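Local coordinates for viral structural protein 4 (Bombyx mori cytoplasmic polyhedrosis virus, PDB 6TZ0), which binds GTP and associates with the viral RNA-dependent RNA polymerase, probably assisting transcription inside the capsid, at residues L329-K334 / L541-Y546. Residues are numbered along the deposited sequence; the frame is centred on the assembly and turned at random.
Sequences LAVLSK and LHTTVY
Val331 and Leu332 on helix 326-340 meet Thr543 and Val545 on strand 543-545 through two separate methyl contacts, a small buried interface of 151 Å² counted over both sides. In the first, CG2 of Val331 lies 3.8 Å from CG2 of Thr543, and the hydroxyl of the threonine sits beside the same valine methyl, OG1 to CG2 3.9 Å. Thr543 thus offers both of its branches to Val331; its chi1 of 71° sets OG1 between the backbone N and the carbonyl carbon, while CG2 lies beside the N. The two CB atoms face the opposing segment, and the CA atoms of this pair stand 7.8 Å apart.

The second contact is wholly apolar. Leu332 does not start out toward the strand, but CD1 at the end of its side chain comes round to within 3.8 Å of Val545 CG1. With chi1 at 180°, CG1 and not CG2 is the valine branch that meets the leucine methyl, and the two side chains meet at a slant.

Strand 543-545 is an outermost strand, within this chain, of a five-stranded parallel sheet whose 2-3-1-4-5 order is consistent with the kinase-GTPase group of P-loop NTPases; the GTP-binding loop includes Lys359, and helix 326-340 packs against a face of this sheet. The side chain of Val545 is about 11 Å from that of Lys359. No GTP is bound to this chain.

Backbone hydrogen bonds of Thr543 and Val545 with Leu506 tie this strand to strand 504-507, where Val505 touches Val331, Thr543 and Val545. Met550 of helix 547-556 packs on both Leu332 and Val545. Beyond the contact, Leu541 O is hydrogen-bonded to Ser616 OG of the RNA-dependent RNA polymerase chain, and Phe467 of that chain packs on Ala330.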
ATOM      1  N   LEU B 329     -11.220 -11.205  25.353  1.00 25.68           N
ATOM      2  CA  LEU B 329     -10.027 -11.484  26.144  1.00 25.68           C
ATOM      3  C   LEU B 329      -8.758 -11.075  25.418  1.00 25.68           C
ATOM      4  O   LEU B 329      -7.790 -10.674  26.063  1.00 25.68           O
ATOM      5  CB  LEU B 329      -9.954 -12.965  26.497  1.00 25.68           C
ATOM      6  CG  LEU B 329     -11.016 -13.520  27.437  1.00 25.68           C
ATOM      7  CD1 LEU B 329     -10.846 -15.010  27.541  1.00 25.68           C
ATOM      8  CD2 LEU B 329     -10.938 -12.874  28.799  1.00 25.68           C
ATOM      9  N   ALA B 330      -8.760 -11.137  24.086  1.00 25.75           N
ATOM     10  CA  ALA B 330      -7.609 -10.711  23.301  1.00 25.75           C
ATOM     11  C   ALA B 330      -7.354  -9.214  23.438  1.00 25.75           C
ATOM     12  O   ALA B 330      -6.224  -8.789  23.704  1.00 25.75           O
ATOM     13  CB  ALA B 330      -7.826 -11.083  21.842  1.00 25.75           C
ATOM     14  N   VAL B 331      -8.399  -8.400  23.277  1.00 25.76           N
ATOM     15  CA  VAL B 331      -8.226  -6.951  23.365  1.00 25.76           C
ATOM     16  C   VAL B 331      -7.937  -6.528  24.807  1.00 25.76           C
ATOM     17  O   VAL B 331      -7.106  -5.642  25.062  1.00 25.76           O
ATOM     18  CB  VAL B 331      -9.464  -6.248  22.778  1.00 25.76           C
ATOM     19  CG1 VAL B 331      -9.354  -4.750  22.907  1.00 25.76           C
ATOM     20  CG2 VAL B 331      -9.626  -6.621  21.323  1.00 25.76           C
ATOM     21  N   LEU B 332      -8.556  -7.205  25.776  1.00 25.91           N
ATOM     22  CA  LEU B 332      -8.287  -6.891  27.175  1.00 25.91           C
ATOM     23  C   LEU B 332      -6.876  -7.301  27.593  1.00 25.91           C
ATOM     24  O   LEU B 332      -6.224  -6.592  28.367  1.00 25.91           O
ATOM     25  CB  LEU B 332      -9.327  -7.563  28.058  1.00 25.91           C
ATOM     26  CG  LEU B 332     -10.744  -7.013  27.959  1.00 25.91           C
ATOM     27  CD1 LEU B 332     -11.678  -7.932  28.687  1.00 25.91           C
ATOM     28  CD2 LEU B 332     -10.812  -5.612  28.521  1.00 25.91           C
ATOM     29  N   SER B 333      -6.368  -8.420  27.076  1.00 27.26           N
ATOM     30  CA  SER B 333      -4.997  -8.802  27.384  1.00 27.26           C
ATOM     31  C   SER B 333      -3.992  -7.929  26.647  1.00 27.26           C
ATOM     32  O   SER B 333      -2.863  -7.766  27.114  1.00 27.26           O
ATOM     33  CB  SER B 333      -4.768 -10.268  27.041  1.00 27.26           C
ATOM     34  OG  SER B 333      -4.795 -10.457  25.644  1.00 27.26           O
ATOM     35  N   LYS B 334      -4.379  -7.368  25.501  1.00 27.48           N
ATOM     36  CA  LYS B 334      -3.563  -6.348  24.849  1.00 27.48           C
ATOM     37  C   LYS B 334      -3.426  -5.118  25.740  1.00 27.48           C
ATOM     38  O   LYS B 334      -2.326  -4.563  25.898  1.00 27.48           O
ATOM     39  CB  LYS B 334      -4.196  -5.991  23.506  1.00 27.48           C
ATOM     40  CG  LYS B 334      -3.372  -5.129  22.589  1.00 27.48           C
ATOM     41  CD  LYS B 334      -4.103  -4.941  21.279  1.00 27.48           C
ATOM     42  CE  LYS B 334      -3.295  -4.118  20.310  1.00 27.48           C
ATOM     43  NZ  LYS B 334      -4.047  -3.887  19.049  1.00 27.48           N
ATOM     44  N   LEU B 541     -19.291  -1.290  16.615  1.00 25.48           N
ATOM     45  CA  LEU B 541     -18.196  -1.477  15.677  1.00 25.48           C
ATOM     46  C   LEU B 541     -16.865  -1.753  16.358  1.00 25.48           C
ATOM     47  O   LEU B 541     -15.883  -2.022  15.667  1.00 25.48           O
ATOM     48  CB  LEU B 541     -18.080  -0.259  14.757  1.00 25.48           C
ATOM     49  CG  LEU B 541     -19.296  -0.087  13.840  1.00 25.48           C
ATOM     50  CD1 LEU B 541     -19.223   1.165  13.002  1.00 25.48           C
ATOM     51  CD2 LEU B 541     -19.474  -1.290  12.950  1.00 25.48           C
ATOM     52  N   HIS B 542     -16.807  -1.707  17.683  1.00 26.79           N
ATOM     53  CA  HIS B 542     -15.666  -2.205  18.433  1.00 26.79           C
ATOM     54  C   HIS B 542     -16.041  -3.507  19.121  1.00 26.79           C
ATOM     55  O   HIS B 542     -17.198  -3.931  19.089  1.00 26.79           O
ATOM     56  CB  HIS B 542     -15.174  -1.165  19.439  1.00 26.79           C
ATOM     57  CG  HIS B 542     -14.591   0.047  18.792  1.00 26.79           C
ATOM     58  ND1 HIS B 542     -15.290   1.223  18.640  1.00 26.79           N
ATOM     59  CD2 HIS B 542     -13.402   0.236  18.177  1.00 26.79           C
ATOM     60  CE1 HIS B 542     -14.532   2.102  18.010  1.00 26.79           C
ATOM     61  NE2 HIS B 542     -13.384   1.526  17.713  1.00 26.79           N
ATOM     62  N   THR B 543     -15.047  -4.154  19.727  1.00 24.55           N
ATOM     63  CA  THR B 543     -15.258  -5.482  20.288  1.00 24.55           C
ATOM     64  C   THR B 543     -16.134  -5.396  21.530  1.00 24.55           C
ATOM     65  O   THR B 543     -15.904  -4.564  22.409  1.00 24.55           O
ATOM     66  CB  THR B 543     -13.928  -6.144  20.640  1.00 24.55           C
ATOM     67  OG1 THR B 543     -13.366  -5.498  21.782  1.00 24.55           O
ATOM     68  CG2 THR B 543     -12.960  -6.003  19.501  1.00 24.55           C
ATOM     69  N   THR B 544     -17.151  -6.243  21.589  1.00 24.93           N
ATOM     70  CA  THR B 544     -18.132  -6.199  22.661  1.00 24.93           C
ATOM     71  C   THR B 544     -17.650  -7.040  23.833  1.00 24.93           C
ATOM     72  O   THR B 544     -17.280  -8.202  23.661  1.00 24.93           O
ATOM     73  CB  THR B 544     -19.484  -6.698  22.160  1.00 24.93           C
ATOM     74  OG1 THR B 544     -19.919  -5.868  21.079  1.00 24.93           O
ATOM     75  CG2 THR B 544     -20.510  -6.643  23.256  1.00 24.93           C
ATOM     76  N   VAL B 545     -17.634  -6.438  25.021  1.00 24.59           N
ATOM     77  CA  VAL B 545     -17.109  -7.064  26.226  1.00 24.59           C
ATOM     78  C   VAL B 545     -18.165  -6.941  27.318  1.00 24.59           C
ATOM     79  O   VAL B 545     -18.764  -5.874  27.485  1.00 24.59           O
ATOM     80  CB  VAL B 545     -15.785  -6.408  26.670  1.00 24.59           C
ATOM     81  CG1 VAL B 545     -15.257  -7.052  27.907  1.00 24.59           C
ATOM     82  CG2 VAL B 545     -14.737  -6.507  25.594  1.00 24.59           C
ATOM     83  N   TYR B 546     -18.412  -8.033  28.045  1.00 24.47           N
ATOM     84  CA  TYR B 546     -19.265  -8.052  29.223  1.00 24.47           C
ATOM     85  C   TYR B 546     -18.429  -7.859  30.483  1.00 24.47           C
ATOM     86  O   TYR B 546     -17.208  -8.022  30.446  1.00 24.47           O
ATOM     87  CB  TYR B 546     -20.038  -9.367  29.280  1.00 24.47           C
ATOM     88  CG  TYR B 546     -21.079  -9.494  28.202  1.00 24.47           C
ATOM     89  CD1 TYR B 546     -22.223  -8.715  28.230  1.00 24.47           C
ATOM     90  CD2 TYR B 546     -20.946 -10.428  27.194  1.00 24.47           C
ATOM     91  CE1 TYR B 546     -23.178  -8.828  27.256  1.00 24.47           C
ATOM     92  CE2 TYR B 546     -21.905 -10.555  26.221  1.00 24.47           C
ATOM     93  CZ  TYR B 546     -23.020  -9.756  26.256  1.00 24.47           C
ATOM     94  OH  TYR B 546     -23.980  -9.879  25.284  1.00 24.47           O
TER